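Local coordinates for protein cysteine synthase (Fusobacterium nucleatum subsp. nucleatum strain ATCC 25586, PDB 5XEM) that probably makes L-cysteine from O-acetyl-L-serine and hydrogen sulfide with pyridoxal 5'-phosphate as cofactor, and also produces hydrogen sulfide, at residues Ile70-Gly75 with Ala126-Leu131; Ile94-Thr99 with Thr113-Thr118. One frame throughout, in Å; residues are numbered along the deposited sequence. Where two conformers were deposited one is given.

Contact 1 (Ile70-Gly75 with Ala126-Leu131). With 85F ((2R)-2-azanyl-3-[(2R)-2-azanyl-3-oxidanyl-3-oxidanylidene-propyl]sulfanyl-propanoic acid), chain C.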
ATOM      1  N   ILE A  70     -21.534  12.585  -1.182  1.00 11.65           N
ATOM      2  CA  ILE A  70     -22.122  11.530  -2.032  1.00 12.03           C
ATOM      3  C   ILE A  70     -21.378  11.493  -3.364  1.00 12.18           C
ATOM      4  O   ILE A  70     -21.244  12.522  -4.029  1.00 11.90           O
ATOM      5  CB  ILE A  70     -23.625  11.760  -2.302  1.00 12.97           C
ATOM      6  CG1 ILE A  70     -24.407  12.058  -1.015  1.00 12.56           C
ATOM      7  CG2 ILE A  70     -24.211  10.516  -2.988  1.00 13.72           C
ATOM      8  CD1 ILE A  70     -25.839  12.575  -1.216  1.00 12.86           C
ATOM      9  N   GLU A  71     -20.856  10.325  -3.766  1.00 11.73           N
ATOM     10  CA  GLU A  71     -20.070  10.224  -4.988  1.00 12.00           C
ATOM     11  C   GLU A  71     -20.314   8.900  -5.695  1.00 12.43           C
ATOM     12  O   GLU A  71     -20.473   7.856  -5.042  1.00 12.43           O
ATOM     13  CB  GLU A  71     -18.547  10.393  -4.697  1.00 12.94           C
ATOM     14  CG  GLU A  71     -17.629  10.393  -5.927  1.00 13.03           C
ATOM     15  CD  GLU A  71     -17.752  11.640  -6.811  1.00 14.04           C
ATOM     16  OE1 GLU A  71     -18.766  12.365  -6.702  1.00 12.84           O
ATOM     17  OE2 GLU A  71     -16.814  11.905  -7.602  1.00 16.20           O
ATOM     18  N   ALA A  72     -20.355   8.972  -7.025  1.00 12.20           N
ATOM     19  CA  ALA A  72     -20.305   7.789  -7.893  1.00 12.08           C
ATOM     20  C   ALA A  72     -18.853   7.455  -8.263  1.00 12.44           C
ATOM     21  O   ALA A  72     -18.091   8.320  -8.745  1.00 12.12           O
ATOM     22  CB  ALA A  72     -21.136   8.015  -9.147  1.00 12.03           C
ATOM     23  N   THR A  73     -18.487   6.191  -8.091  1.00 12.34           N
ATOM     24  CA  THR A  73     -17.104   5.790  -8.315  1.00 12.17           C
ATOM     25  C   THR A  73     -17.012   4.339  -8.756  1.00 12.40           C
ATOM     26  O   THR A  73     -17.904   3.544  -8.466  1.00 13.13           O
ATOM     27  CB  THR A  73     -16.286   5.994  -7.014  1.00 11.81           C
ATOM     28  OG1 THR A  73     -14.957   5.490  -7.198  1.00 11.45           O
ATOM     29  CG2 THR A  73     -16.905   5.278  -5.860  1.00 12.00           C
ATOM     30  N   SER A  74     -15.937   4.003  -9.449  1.00 13.49           N
ATOM     31  CA  SER A  74     -15.608   2.590  -9.728  1.00 13.49           C
ATOM     32  C   SER A  74     -14.832   1.951  -8.588  1.00 14.07           C
ATOM     33  O   SER A  74     -14.591   0.730  -8.594  1.00 14.46           O
ATOM     34  CB  SER A  74     -14.825   2.456 -11.029  1.00 14.39           C
ATOM     35  OG  SER A  74     -13.597   3.139 -10.943  1.00 15.53           O
ATOM     36  N   GLY A  75     -14.391   2.766  -7.636  1.00 13.03           N
ATOM     37  CA  GLY A  75     -13.755   2.276  -6.435  1.00 13.01           C
ATOM     38  C   GLY A  75     -12.740   3.240  -5.846  1.00 12.33           C
ATOM     39  O   GLY A  75     -12.857   3.624  -4.685  1.00 11.98           O
ATOM     40  N   ALA A 126     -25.395   4.440 -14.466  1.00 15.17           N
ATOM     41  CA  ALA A 126     -26.326   3.945 -13.459  1.00 15.16           C
ATOM     42  C   ALA A 126     -25.991   4.496 -12.074  1.00 14.77           C
ATOM     43  O   ALA A 126     -26.890   4.840 -11.308  1.00 14.62           O
ATOM     44  CB  ALA A 126     -26.339   2.409 -13.426  1.00 15.24           C
ATOM     45  N   CYS A 127     -24.695   4.563 -11.762  1.00 14.87           N
ATOM     46  CA  CYS A 127     -24.239   5.139 -10.494  1.00 15.56           C
ATOM     47  C   CYS A 127     -24.652   6.601 -10.351  1.00 16.06           C
ATOM     48  O   CYS A 127     -25.179   7.006  -9.309  1.00 16.97           O
ATOM     49  CB  CYS A 127     -22.723   5.042 -10.393  1.00 15.27           C
ATOM     50  SG  CYS A 127     -22.140   3.332 -10.497  1.00 16.71           S
ATOM     51  N   LEU A 128     -24.379   7.394 -11.392  1.00 16.84           N
ATOM     52  CA  LEU A 128     -24.736   8.813 -11.386  1.00 17.76           C
ATOM     53  C   LEU A 128     -26.257   9.003 -11.278  1.00 19.94           C
ATOM     54  O   LEU A 128     -26.742   9.864 -10.520  1.00 20.38           O
ATOM     55  CB  LEU A 128     -24.149   9.537 -12.613  1.00 18.26           C
ATOM     56  CG  LEU A 128     -22.632   9.814 -12.628  1.00 18.60           C
ATOM     57  CD1 LEU A 128     -22.206  10.319 -13.991  1.00 18.67           C
ATOM     58  CD2 LEU A 128     -22.265  10.877 -11.599  1.00 17.63           C
ATOM     59  N   GLU A 129     -27.027   8.186 -11.996  1.00 19.97           N
ATOM     60  CA  GLU A 129     -28.476   8.268 -11.904  1.00 21.15           C
ATOM     61  C   GLU A 129     -28.969   7.948 -10.481  1.00 20.26           C
ATOM     62  O   GLU A 129     -29.888   8.600  -9.974  1.00 17.79           O
ATOM     63  CB  GLU A 129     -29.139   7.341 -12.930  1.00 25.13           C
ATOM     64  CG  GLU A 129     -28.950   7.817 -14.373  1.00 28.20           C
ATOM     65  CD  GLU A 129     -29.469   6.817 -15.397  1.00 33.28           C
ATOM     66  OE1 GLU A 129     -29.833   5.689 -15.003  1.00 36.41           O
ATOM     67  OE2 GLU A 129     -29.495   7.158 -16.600  1.00 36.27           O
ATOM     68  N   LYS A 130     -28.338   6.980  -9.821  1.00 18.90           N
ATOM     69  CA  LYS A 130     -28.726   6.627  -8.455  1.00 20.32           C
ATOM     70  C   LYS A 130     -28.496   7.806  -7.477  1.00 19.37           C
ATOM     71  O   LYS A 130     -29.232   7.951  -6.477  1.00 17.62           O
ATOM     72  CB  LYS A 130     -27.963   5.376  -8.002  1.00 22.13           C
ATOM     73  CG  LYS A 130     -28.286   4.874  -6.608  1.00 24.39           C
ATOM     74  CD  LYS A 130     -29.695   4.309  -6.514  1.00 26.07           C
ATOM     75  CE  LYS A 130     -29.900   3.597  -5.183  1.00 29.43           C
ATOM     76  NZ  LYS A 130     -31.218   2.889  -5.117  1.00 31.06           N
ATOM     77  N   LEU A 131     -27.491   8.639  -7.755  1.00 18.67           N
ATOM     78  CA  LEU A 131     -27.223   9.786  -6.872  1.00 21.05           C
ATOM     79  C   LEU A 131     -28.452  10.675  -6.716  1.00 21.79           C
ATOM     80  O   LEU A 131     -28.676  11.239  -5.632  1.00 20.95           O
ATOM     81  CB  LEU A 131     -26.050  10.647  -7.364  1.00 22.27           C
ATOM     82  CG  LEU A 131     -24.677   9.994  -7.468  1.00 21.77           C
ATOM     83  CD1 LEU A 131     -23.644  11.020  -7.889  1.00 21.67           C
ATOM     84  CD2 LEU A 131     -24.261   9.342  -6.157  1.00 23.95           C
TER
HETATM   85  N   85F C 501     -11.215   5.537 -11.621  1.00 14.23           N
HETATM   86  CA  85F C 501     -12.420   6.326 -11.287  1.00 13.70           C
HETATM   87  CB  85F C 501     -13.550   6.038 -12.300  1.00 15.71           C
HETATM   88  SG  85F C 501     -13.257   6.701 -13.921  1.00 18.25           S
HETATM   89  CD  85F C 501     -14.743   6.356 -14.888  1.00 16.79           C
HETATM   90  CE  85F C 501     -15.077   4.850 -15.055  1.00 16.87           C
HETATM   91  NZ2 85F C 501     -13.911   4.080 -15.507  1.00 16.00           N
HETATM   92  CZ1 85F C 501     -16.196   4.737 -16.125  1.00 17.16           C
HETATM   93  OH1 85F C 501     -16.457   3.562 -16.522  1.00 16.22           O
HETATM   94  OH2 85F C 501     -16.778   5.769 -16.561  1.00 15.94           O
HETATM   95  C   85F C 501     -12.898   6.026  -9.883  1.00 13.13           C
HETATM   96  OXT 85F C 501     -12.057   5.591  -9.082  1.00 11.94           O
HETATM   97  O   85F C 501     -14.099   6.281  -9.614  1.00 13.72           O
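A72 meets the helix 123-136 through its single methyl: CB lies 3.6 Å from C127 CB and 3.9 Å from L128 CD2, with L131 CD1 slightly farther off. Alanine suits this spot, because its short side chain lets the backbones approach to 5.4 Å between A72 CA and C127 CA. One helical turn after C127, L131 meets I70, two residues before A72; the side chains run alongside one another, pointing opposite ways, and I70 CG2 lies 3.4 Å from L131 CD2, closer than two methyls normally come. Branched aliphatic side chains fill this buried seam by shape alone. The other side of the helix, with E129 exposed, is looser. E71, on the far face of the strand, has its carboxylate held by the backbone N of N145 and Q146.

Beyond the strand the chain serves the ligand. Set opposite its own backbone N (chi1 175°), T73 OG1 gives a 2.7 Å hydrogen bond to 85F O, while S74 N donates to the same oxygen at 2.9 Å. T73 OG1 also accepts from G75 N at 2.8 Å and from G78 N, so several bonds hold the hydroxyl. At the backbone angles of G75, the N-cap of helix 76-88, a CB would collide with S74 O, which demands glycine. An ST turn thus joins strand to helix N-terminus, forming a carboxylate-binding loop of the substrate pocket in this pyridoxal-phosphate fold.

Contact 2 (Ile94-Thr99 with Thr113-Thr118)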
ATOM      1  N   ILE A  94     -21.324   6.229  -1.018  1.00 12.60           N
ATOM      2  CA  ILE A  94     -20.729   5.966  -2.299  1.00 13.28           C
ATOM      3  C   ILE A  94     -21.649   5.045  -3.109  1.00 13.08           C
ATOM      4  O   ILE A  94     -22.262   4.131  -2.559  1.00 12.86           O
ATOM      5  CB  ILE A  94     -19.345   5.313  -2.120  1.00 14.54           C
ATOM      6  CG1 ILE A  94     -18.345   6.335  -1.555  1.00 14.38           C
ATOM      7  CG2 ILE A  94     -18.890   4.668  -3.411  1.00 15.98           C
ATOM      8  CD1 ILE A  94     -17.967   7.431  -2.502  1.00 15.37           C
ATOM      9  N   VAL A  95     -21.768   5.327  -4.394  1.00 12.99           N
ATOM     10  CA  VAL A  95     -22.477   4.450  -5.341  1.00 14.45           C
ATOM     11  C   VAL A  95     -21.472   3.886  -6.299  1.00 15.45           C
ATOM     12  O   VAL A  95     -20.696   4.641  -6.913  1.00 14.32           O
ATOM     13  CB  VAL A  95     -23.570   5.168  -6.142  1.00 14.68           C
ATOM     14  CG1 VAL A  95     -24.330   4.164  -6.997  1.00 15.09           C
ATOM     15  CG2 VAL A  95     -24.522   5.898  -5.188  1.00 15.20           C
ATOM     16  N   MET A  96     -21.491   2.562  -6.457  1.00 17.08           N
ATOM     17  CA  MET A  96     -20.514   1.864  -7.286  0.60 18.59           C
ATOM     18  C   MET A  96     -21.171   0.720  -8.056  1.00 19.70           C
ATOM     19  O   MET A  96     -22.161   0.169  -7.583  1.00 19.40           O
ATOM     20  CB  MET A  96     -19.413   1.290  -6.382  0.60 19.47           C
ATOM     21  CG  MET A  96     -18.197   0.716  -7.100  0.60 20.96           C
ATOM     22  SD  MET A  96     -16.876   0.234  -5.961  0.60 22.00           S
ATOM     23  CE  MET A  96     -17.818  -0.863  -4.899  0.60 21.04           C
ATOM     24  N   PRO A  97     -20.599   0.344  -9.211  1.00 21.24           N
ATOM     25  CA  PRO A  97     -21.105  -0.858  -9.883  1.00 23.40           C
ATOM     26  C   PRO A  97     -20.760  -2.134  -9.111  1.00 28.01           C
ATOM     27  O   PRO A  97     -19.649  -2.255  -8.599  1.00 25.97           O
ATOM     28  CB  PRO A  97     -20.344  -0.865 -11.216  1.00 22.58           C
ATOM     29  CG  PRO A  97     -19.833   0.510 -11.403  1.00 23.11           C
ATOM     30  CD  PRO A  97     -19.542   0.985 -10.003  1.00 21.71           C
ATOM     31  N   ASP A  98     -21.695  -3.083  -9.093  1.00 30.85           N
ATOM     32  CA  ASP A  98     -21.477  -4.405  -8.499  1.00 32.23           C
ATOM     33  C   ASP A  98     -20.487  -5.341  -9.228  1.00 34.06           C
ATOM     34  O   ASP A  98     -20.257  -6.443  -8.753  1.00 39.42           O
ATOM     35  CB  ASP A  98     -22.831  -5.110  -8.284  1.00 30.82           C
ATOM     36  CG  ASP A  98     -23.568  -5.433  -9.599  1.00 32.15           C
ATOM     37  OD1 ASP A  98     -22.918  -5.461 -10.674  1.00 29.13           O
ATOM     38  OD2 ASP A  98     -24.792  -5.647  -9.550  1.00 32.24           O
ATOM     39  N   THR A  99     -19.871  -4.911 -10.329  1.00 36.46           N
ATOM     40  CA  THR A  99     -18.986  -5.788 -11.115  1.00 37.59           C
ATOM     41  C   THR A  99     -17.474  -5.562 -10.856  1.00 43.96           C
ATOM     42  O   THR A  99     -16.629  -6.109 -11.568  1.00 47.35           O
ATOM     43  CB  THR A  99     -19.279  -5.629 -12.628  1.00 37.67           C
ATOM     44  OG1 THR A  99     -19.282  -4.242 -12.975  1.00 37.09           O
ATOM     45  CG2 THR A  99     -20.635  -6.215 -12.985  1.00 34.85           C
ATOM     46  N   THR A 113     -17.564   3.940   5.199  1.00 15.24           N
ATOM     47  CA  THR A 113     -18.403   4.366   4.088  1.00 16.36           C
ATOM     48  C   THR A 113     -19.680   3.550   4.029  1.00 17.54           C
ATOM     49  O   THR A 113     -19.664   2.347   4.310  1.00 18.11           O
ATOM     50  CB  THR A 113     -17.671   4.202   2.743  1.00 17.50           C
ATOM     51  OG1 THR A 113     -16.354   4.727   2.851  1.00 16.87           O
ATOM     52  CG2 THR A 113     -18.416   4.933   1.600  1.00 16.91           C
ATOM     53  N   GLU A 114     -20.793   4.188   3.665  1.00 17.52           N
ATOM     54  CA  GLU A 114     -21.967   3.437   3.218  1.00 18.60           C
ATOM     55  C   GLU A 114     -21.891   3.235   1.705  1.00 18.86           C
ATOM     56  O   GLU A 114     -21.783   4.208   0.962  1.00 16.54           O
ATOM     57  CB  GLU A 114     -23.264   4.165   3.570  1.00 20.20           C
ATOM     58  CG  GLU A 114     -24.500   3.349   3.209  1.00 21.29           C
ATOM     59  CD  GLU A 114     -25.785   4.141   3.309  1.00 24.30           C
ATOM     60  OE1 GLU A 114     -25.826   5.148   4.044  1.00 23.43           O
ATOM     61  OE2 GLU A 114     -26.775   3.744   2.657  1.00 26.74           O
ATOM     62  N   VAL A 115     -21.954   1.975   1.252  1.00 18.40           N
ATOM     63  CA  VAL A 115     -21.726   1.615  -0.150  1.00 19.09           C
ATOM     64  C   VAL A 115     -23.048   1.112  -0.733  1.00 20.71           C
ATOM     65  O   VAL A 115     -23.670   0.220  -0.171  1.00 22.34           O
ATOM     66  CB  VAL A 115     -20.616   0.560  -0.320  1.00 20.28           C
ATOM     67  CG1 VAL A 115     -20.444   0.166  -1.796  1.00 20.31           C
ATOM     68  CG2 VAL A 115     -19.284   1.073   0.243  1.00 19.55           C
ATOM     69  N   ILE A 116     -23.494   1.734  -1.824  1.00 18.96           N
ATOM     70  CA  ILE A 116     -24.741   1.392  -2.516  1.00 20.81           C
ATOM     71  C   ILE A 116     -24.341   0.914  -3.911  1.00 20.41           C
ATOM     72  O   ILE A 116     -23.516   1.559  -4.584  1.00 17.86           O
ATOM     73  CB  ILE A 116     -25.653   2.621  -2.627  1.00 22.22           C
ATOM     74  CG1 ILE A 116     -26.149   3.020  -1.239  1.00 22.45           C
ATOM     75  CG2 ILE A 116     -26.829   2.348  -3.561  1.00 23.71           C
ATOM     76  CD1 ILE A 116     -26.443   4.478  -1.095  1.00 24.01           C
ATOM     77  N   LEU A 117     -24.895  -0.218  -4.338  1.00 20.37           N
ATOM     78  CA  LEU A 117     -24.462  -0.849  -5.572  1.00 21.66           C
ATOM     79  C   LEU A 117     -25.511  -0.694  -6.653  1.00 21.46           C
ATOM     80  O   LEU A 117     -26.693  -0.726  -6.361  1.00 22.46           O
ATOM     81  CB  LEU A 117     -24.221  -2.346  -5.367  1.00 23.44           C
ATOM     82  CG  LEU A 117     -23.183  -2.718  -4.311  1.00 23.86           C
ATOM     83  CD1 LEU A 117     -23.162  -4.239  -4.122  1.00 27.27           C
ATOM     84  CD2 LEU A 117     -21.812  -2.193  -4.705  1.00 24.92           C
ATOM     85  N   THR A 118     -25.053  -0.530  -7.884  1.00 21.63           N
ATOM     86  CA  THR A 118     -25.929  -0.569  -9.041  1.00 23.24           C
ATOM     87  C   THR A 118     -25.467  -1.663  -9.996  1.00 24.22           C
ATOM     88  O   THR A 118     -24.312  -2.134  -9.953  1.00 24.49           O
ATOM     89  CB  THR A 118     -25.943   0.786  -9.776  1.00 24.19           C
ATOM     90  OG1 THR A 118     -24.603   1.149 -10.104  1.00 23.17           O
ATOM     91  CG2 THR A 118     -26.569   1.863  -8.899  1.00 24.09           C
TER
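A chi1 of -175° sets V95 CG1 opposite its backbone N and directs it at T118 CG2, 3.7 Å away; the two side chains cross at about a right angle. I94 turns its CG1 to the side of its own N, where it meets T113 CG2 at 3.5 Å, a tight fit between methylene and methyl. T113 has its hydroxyl on M108 O, so its methyl is left to do the packing. On the same face as I94, M96 CE, in the conformer described, sits 4.2 Å from both V115 CG1 and L117 CD2, a loose contact suited to a flexible thioether.

The backbones run parallel, their axes 35° apart, and I94, I116, M96, T118 and D98 donate in turn across the pair, I116 N reaching I94 O at 2.8 Å. T118 N stands 28° out of the M96 carbonyl plane, whereas the other donors lie closer to the C=O direction. Proline fits at P97 because its N, which has no hydrogen to give, is turned away from strand 114-118; M96 and D98 on either side of it make the bonds. Just past the strand, D98 still donates its N to T118 O, and its OD1 accepts from the backbone N of G120.

Strand 114-118 is the outermost of its four-stranded parallel sheet, and strand 92-97 separates it from strand 68-72. Helix 103-110, the crossover of this beta-alpha-beta unit, packs on I94, M96 and V115, while helix 123-136 packs on V95, P97, I116 and T118.

Contacts 1 and 2 lie about 7 Å apart between centres and share one parallel sheet. Strand 68-72 of contact 1 neighbours strand 92-97 of contact 2, and V95 makes two of the joining bonds: V95 N is 2.9 Å from E71 O and V95 O is 2.9 Å from T73 N, both probable hydrogen bonds. V95 therefore pairs with strand 68-72, while I94 and M96 use their backbones for strand 114-118. Helix 123-136, which follows strand 114-118 in the chain, spans both contacts, as C127 touches P97 and T118 besides A72. Along the chain contact 2 is nested inside the loop that contact 1 closes. The ligand is gripped just past strand 68-72, at contact 1.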